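Local coordinates for protein geranyltranstransferase (IspA) (Helicobacter pylori, PDB 3LLW) that probably acts as a magnesium-dependent prenyltransferase of isoprene biosynthesis, a member of the FPP/GGPP synthase family, at residues Glu147-Leu152 with Ile198-Ala203; Ser194-Ile198 with Phe212-Phe218. All coordinates share one frame; numbering follows the deposited sequence.

Helix 178-204 makes both contacts, packing on helix 142-156 in interaction 1 and on helix 209-236 in interaction 2. Their centres are about 10 Å apart, on the same side of the chain's centre, and each lies about 13 Å from that centre. I198 belongs to both: it meets I151 on one neighbour and F212, L215 and Q216 on the other. The two contacts also touch directly. I151 CG2 lies 3.8 Å from A195 CB, and V202 CG2 lies 4.0 Å from F212 CE1. Neither contact is at the magnesium-binding aspartates D94 and D100. Both are packing within the mainly helical prenyl synthase fold.

Interaction 1. Residues Glu147-Leu152 with Ile198-Ala203; sequences ELIKIL and IMGLVA
L148 and V202 meet where helix 142-156 packs against helix 178-204, two nearly antiparallel helices of the mainly helical prenyl synthase fold. The short segments run at 171° to each other with axes 9.9 Å apart. The contact is mostly buried and rests on apolar side chains.

The branched aliphatic side chains form the first group. The L148 and V202 side chains overlap alongside, each reaching toward the other's helix. L148 CG is anti to its carbonyl carbon (chi1 -70°), and from there the CD2 branch reaches the other helix. CD2 comes 3.5 Å from V202 CG1, which is tight for two carbons. I151 divides its contacts between two branches. Its CD1 lies 3.8 Å from V202 CG2, while its CG2 lies 3.9 Å from I198 CD1. E147 adds its aliphatic part, with CB against V202 CG1.

M199 forms the second group. Its CG packs 3.7 Å from I151 CG2. The chain then bends at the last torsion (chi3 82°), and the sulfur and methyl end lies against L152. M199 SD is 3.8 Å from L152 CD1, and CE touches CB and CD1 of the same leucine. The two side chains cross at a slant.

Other helices close around this layer. Helix 73-94 touches L148 through I79, L152 through S82 and L86, and M199 through I83. L152 also meets F132 and L135 of helix 117-137.

The backbone supplies a third kind of contact. L148 CD2 sits 3.4 Å from M199 O. This is an apolar approach to a carbonyl already used within the helix, because M199 O accepts the hydrogen bond from A203 N at 3.0 Å.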
loop_
_atom_site.group_PDB
_atom_site.type_symbol
_atom_site.label_atom_id
_atom_site.label_comp_id
_atom_site.label_asym_id
_atom_site.label_seq_id
_atom_site.Cartn_x
_atom_site.Cartn_y
_atom_site.Cartn_z
ATOM N N GLU A 147 -14.593 -2.947 3.589
ATOM C CA GLU A 147 -14.508 -2.201 4.858
ATOM C C GLU A 147 -13.163 -2.315 5.601
ATOM O O GLU A 147 -12.680 -1.333 6.127
ATOM C CB GLU A 147 -15.653 -2.583 5.788
ATOM C CG GLU A 147 -16.847 -1.665 5.657
ATOM C CD GLU A 147 -18.108 -2.413 5.257
ATOM O OE1 GLU A 147 -18.580 -3.261 6.048
ATOM O OE2 GLU A 147 -18.624 -2.147 4.145
ATOM N N LEU A 148 -12.572 -3.503 5.626
ATOM C CA LEU A 148 -11.320 -3.731 6.349
ATOM C C LEU A 148 -10.210 -2.950 5.688
ATOM O O LEU A 148 -9.419 -2.296 6.359
ATOM C CB LEU A 148 -10.977 -5.221 6.388
ATOM C CG LEU A 148 -11.862 -6.124 7.251
ATOM C CD1 LEU A 148 -11.655 -7.578 6.929
ATOM C CD2 LEU A 148 -11.683 -5.867 8.717
ATOM N N ILE A 149 -10.198 -3.002 4.355
ATOM C CA ILE A 149 -9.276 -2.235 3.526
ATOM C C ILE A 149 -9.440 -0.724 3.684
ATOM O O ILE A 149 -8.420 -0.023 3.859
ATOM C CB ILE A 149 -9.317 -2.709 2.055
ATOM C CG1 ILE A 149 -8.730 -4.121 1.964
ATOM C CG2 ILE A 149 -8.529 -1.772 1.153
ATOM C CD1 ILE A 149 -8.807 -4.755 0.584
ATOM N N LYS A 150 -10.698 -0.232 3.663
ATOM C CA LYS A 150 -11.011 1.179 3.970
ATOM C C LYS A 150 -10.420 1.613 5.305
ATOM O O LYS A 150 -9.858 2.710 5.417
ATOM C CB LYS A 150 -12.532 1.422 4.100
ATOM C CG LYS A 150 -13.386 1.299 2.861
ATOM C CD LYS A 150 -14.773 1.912 3.154
ATOM C CE LYS A 150 -15.800 1.554 2.108
ATOM N NZ LYS A 150 -17.033 2.360 2.308
ATOM N N ILE A 151 -10.579 0.763 6.322
ATOM C CA ILE A 151 -10.066 1.052 7.661
ATOM C C ILE A 151 -8.528 1.088 7.704
ATOM O O ILE A 151 -7.954 2.079 8.142
ATOM C CB ILE A 151 -10.619 0.068 8.708
ATOM C CG1 ILE A 151 -12.131 0.290 8.884
ATOM C CG2 ILE A 151 -9.923 0.255 10.074
ATOM C CD1 ILE A 151 -12.794 -0.786 9.688
ATOM N N LEU A 152 -7.884 0.027 7.228
ATOM C CA LEU A 152 -6.413 -0.083 7.309
ATOM C C LEU A 152 -5.684 0.987 6.486
ATOM O O LEU A 152 -4.732 1.617 6.969
ATOM C CB LEU A 152 -5.953 -1.490 6.915
ATOM C CG LEU A 152 -4.474 -1.791 7.229
ATOM C CD1 LEU A 152 -4.214 -1.975 8.735
ATOM C CD2 LEU A 152 -4.004 -3.004 6.457
ATOM N N ILE A 198 -11.209 -2.107 15.752
ATOM C CA ILE A 198 -12.426 -2.042 14.896
ATOM C C ILE A 198 -12.423 -2.976 13.672
ATOM O O ILE A 198 -13.498 -3.362 13.153
ATOM C CB ILE A 198 -12.811 -0.595 14.490
ATOM C CG1 ILE A 198 -11.697 0.051 13.656
ATOM C CG2 ILE A 198 -13.139 0.229 15.738
ATOM C CD1 ILE A 198 -12.009 1.433 13.112
ATOM N N MET A 199 -11.224 -3.356 13.232
ATOM C CA MET A 199 -11.066 -4.363 12.189
ATOM C C MET A 199 -11.466 -5.722 12.762
ATOM O O MET A 199 -11.965 -6.574 12.020
ATOM C CB MET A 199 -9.639 -4.401 11.597
ATOM C CG MET A 199 -9.285 -3.315 10.535
ATOM S SD MET A 199 -7.456 -3.186 10.273
ATOM C CE MET A 199 -7.297 -4.559 9.138
ATOM N N GLY A 200 -11.276 -5.907 14.075
ATOM C CA GLY A 200 -11.864 -7.055 14.797
ATOM C C GLY A 200 -13.401 -7.111 14.760
ATOM O O GLY A 200 -13.984 -8.191 14.577
ATOM N N LEU A 201 -14.058 -5.967 14.941
ATOM C CA LEU A 201 -15.553 -5.917 14.901
ATOM C C LEU A 201 -16.076 -6.199 13.494
ATOM O O LEU A 201 -16.877 -7.099 13.293
ATOM C CB LEU A 201 -16.101 -4.574 15.424
ATOM C CG LEU A 201 -17.635 -4.372 15.380
ATOM C CD1 LEU A 201 -18.385 -5.466 16.148
ATOM C CD2 LEU A 201 -18.028 -3.026 15.925
ATOM N N VAL A 202 -15.591 -5.421 12.531
ATOM C CA VAL A 202 -15.891 -5.590 11.113
ATOM C C VAL A 202 -15.717 -7.039 10.632
ATOM O O VAL A 202 -16.659 -7.619 10.064
ATOM C CB VAL A 202 -15.050 -4.583 10.263
ATOM C CG1 VAL A 202 -15.056 -4.937 8.782
ATOM C CG2 VAL A 202 -15.578 -3.178 10.462
ATOM N N ALA A 203 -14.544 -7.627 10.894
ATOM C CA ALA A 203 -14.258 -9.025 10.513
ATOM C C ALA A 203 -15.182 -10.072 11.154
ATOM O O ALA A 203 -15.416 -11.118 10.561
ATOM C CB ALA A 203 -12.804 -9.379 10.785
#

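Interaction 2. Residues Ser194-Ile198 with Phe212-Phe218; sequences SASLI and FKWLQAF
I198 lies over one face of the F212 ring, with its CB above that face. The ethyl branch runs on past the ring's outer end, with CD1 3.7 Å from F212 CZ. CG1 stands between the backbone N and the carbonyl carbon (chi1 62°). This turns CD1 to F212 and the OE1 end of Q216, while CG2 points to the opposing backbone. There CG2 packs on L215 CB and lies 3.6 Å from Q216 N.

L215 sends CD1 to within 3.9 Å of L197 O. L197 CD1 approaches the F218 ring obliquely, 4.2 Å from F218 CD2. The W214 ring atom CH2 sits over one face of the F218 ring, displaced from its centre.

A water joins the polar side chains of the two helices. It is hydrogen-bonded to S194 OG at 2.8 Å and donates to Q216 OE1 at 3.0 Å. S194 CB also packs 3.4 Å from Q216 O.

L293 of helix 287-301 touches L197, L215 and F218, and V59 of helix 51-63 touches L197 and L215. The segments cross at 154° with axes 8.2 Å apart. The arrangement is an antiparallel pair of consecutive helices, 178-204 and 209-236, within the mainly helical fold of polyprenyl synthases.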
loop_
_atom_site.group_PDB
_atom_site.type_symbol
_atom_site.label_atom_id
_atom_site.label_comp_id
_atom_site.label_asym_id
_atom_site.label_seq_id
_atom_site.Cartn_x
_atom_site.Cartn_y
_atom_site.Cartn_z
ATOM N N SER A 194 -6.213 1.508 17.189
ATOM C CA SER A 194 -7.687 1.587 17.173
ATOM C C SER A 194 -8.245 0.905 15.915
ATOM O O SER A 194 -9.296 0.274 15.976
ATOM C CB SER A 194 -8.196 3.025 17.394
ATOM O OG SER A 194 -8.860 3.563 16.276
ATOM N N ALA A 195 -7.495 0.970 14.805
ATOM C CA ALA A 195 -7.845 0.223 13.581
ATOM C C ALA A 195 -7.890 -1.277 13.804
ATOM O O ALA A 195 -8.910 -1.905 13.476
ATOM C CB ALA A 195 -6.928 0.566 12.406
ATOM N N SER A 196 -6.806 -1.840 14.361
ATOM C CA SER A 196 -6.776 -3.249 14.846
ATOM C C SER A 196 -8.061 -3.658 15.609
ATOM O O SER A 196 -8.673 -4.682 15.307
ATOM C CB SER A 196 -5.562 -3.489 15.742
ATOM O OG SER A 196 -4.349 -3.044 15.123
ATOM N N LEU A 197 -8.472 -2.848 16.577
ATOM C CA LEU A 197 -9.673 -3.137 17.359
ATOM C C LEU A 197 -10.946 -3.166 16.522
ATOM O O LEU A 197 -11.639 -4.179 16.524
ATOM C CB LEU A 197 -9.825 -2.157 18.518
ATOM C CG LEU A 197 -8.801 -2.330 19.627
ATOM C CD1 LEU A 197 -8.738 -1.078 20.432
ATOM C CD2 LEU A 197 -9.147 -3.487 20.545
ATOM N N ILE A 198 -11.209 -2.107 15.752
ATOM C CA ILE A 198 -12.426 -2.042 14.896
ATOM C C ILE A 198 -12.423 -2.976 13.672
ATOM O O ILE A 198 -13.498 -3.362 13.153
ATOM C CB ILE A 198 -12.811 -0.595 14.490
ATOM C CG1 ILE A 198 -11.697 0.051 13.656
ATOM C CG2 ILE A 198 -13.139 0.229 15.738
ATOM C CD1 ILE A 198 -12.009 1.433 13.112
ATOM N N PHE A 212 -18.798 0.031 17.589
ATOM C CA PHE A 212 -17.833 0.585 16.659
ATOM C C PHE A 212 -17.268 1.893 17.197
ATOM O O PHE A 212 -16.042 2.021 17.366
ATOM C CB PHE A 212 -18.457 0.791 15.275
ATOM C CG PHE A 212 -17.452 1.078 14.192
ATOM C CD1 PHE A 212 -16.984 0.052 13.375
ATOM C CD2 PHE A 212 -16.964 2.374 13.985
ATOM C CE1 PHE A 212 -16.049 0.310 12.373
ATOM C CE2 PHE A 212 -16.033 2.638 12.983
ATOM C CZ PHE A 212 -15.577 1.607 12.175
ATOM N N LYS A 213 -18.161 2.840 17.481
ATOM C CA LYS A 213 -17.772 4.154 17.981
ATOM C C LYS A 213 -16.975 4.023 19.267
ATOM O O LYS A 213 -15.943 4.698 19.456
ATOM C CB LYS A 213 -19.003 5.030 18.209
ATOM C CG LYS A 213 -19.468 5.802 16.980
ATOM C CD LYS A 213 -20.435 6.918 17.391
ATOM C CE LYS A 213 -20.225 8.199 16.572
ATOM N NZ LYS A 213 -20.629 8.064 15.138
ATOM N N TRP A 214 -17.456 3.130 20.131
ATOM C CA TRP A 214 -16.811 2.845 21.397
ATOM C C TRP A 214 -15.397 2.276 21.216
ATOM O O TRP A 214 -14.466 2.762 21.856
ATOM C CB TRP A 214 -17.670 1.898 22.245
ATOM C CG TRP A 214 -17.163 1.768 23.645
ATOM C CD1 TRP A 214 -17.533 2.514 24.719
ATOM C CD2 TRP A 214 -16.162 0.856 24.112
ATOM N NE1 TRP A 214 -16.838 2.117 25.833
ATOM C CE2 TRP A 214 -15.981 1.106 25.486
ATOM C CE3 TRP A 214 -15.391 -0.143 23.498
ATOM C CZ2 TRP A 214 -15.073 0.392 26.261
ATOM C CZ3 TRP A 214 -14.487 -0.850 24.262
ATOM C CH2 TRP A 214 -14.336 -0.582 25.634
ATOM N N LEU A 215 -15.240 1.254 20.371
ATOM C CA LEU A 215 -13.915 0.632 20.156
ATOM C C LEU A 215 -12.929 1.608 19.530
ATOM O O LEU A 215 -11.752 1.652 19.924
ATOM C CB LEU A 215 -13.994 -0.634 19.298
ATOM C CG LEU A 215 -14.409 -1.960 19.933
ATOM C CD1 LEU A 215 -14.567 -2.985 18.847
ATOM C CD2 LEU A 215 -13.423 -2.441 20.989
ATOM N N GLN A 216 -13.427 2.382 18.565
ATOM C CA GLN A 216 -12.665 3.428 17.911
ATOM C C GLN A 216 -12.036 4.367 18.927
ATOM O O GLN A 216 -10.816 4.532 18.937
ATOM C CB GLN A 216 -13.536 4.192 16.917
ATOM C CG GLN A 216 -12.764 5.146 16.018
ATOM C CD GLN A 216 -13.413 5.336 14.659
ATOM O OE1 GLN A 216 -12.733 5.297 13.635
ATOM N NE2 GLN A 216 -14.733 5.536 14.639
ATOM N N ALA A 217 -12.863 4.928 19.803
ATOM C CA ALA A 217 -12.403 5.835 20.844
ATOM C C ALA A 217 -11.519 5.150 21.885
ATOM O O ALA A 217 -10.541 5.745 22.361
ATOM C CB ALA A 217 -13.580 6.504 21.511
ATOM N N PHE A 218 -11.858 3.908 22.228
ATOM C CA PHE A 218 -11.131 3.167 23.245
ATOM C C PHE A 218 -9.683 2.953 22.822
ATOM O O PHE A 218 -8.759 3.199 23.609
ATOM C CB PHE A 218 -11.797 1.823 23.524
ATOM C CG PHE A 218 -11.074 0.987 24.542
ATOM C CD1 PHE A 218 -11.001 1.396 25.873
ATOM C CD2 PHE A 218 -10.474 -0.215 24.174
ATOM C CE1 PHE A 218 -10.329 0.620 26.824
ATOM C CE2 PHE A 218 -9.811 -0.996 25.117
ATOM C CZ PHE A 218 -9.742 -0.577 26.446
HETATM O O HOH W 1 -9.769 5.026 14.033
#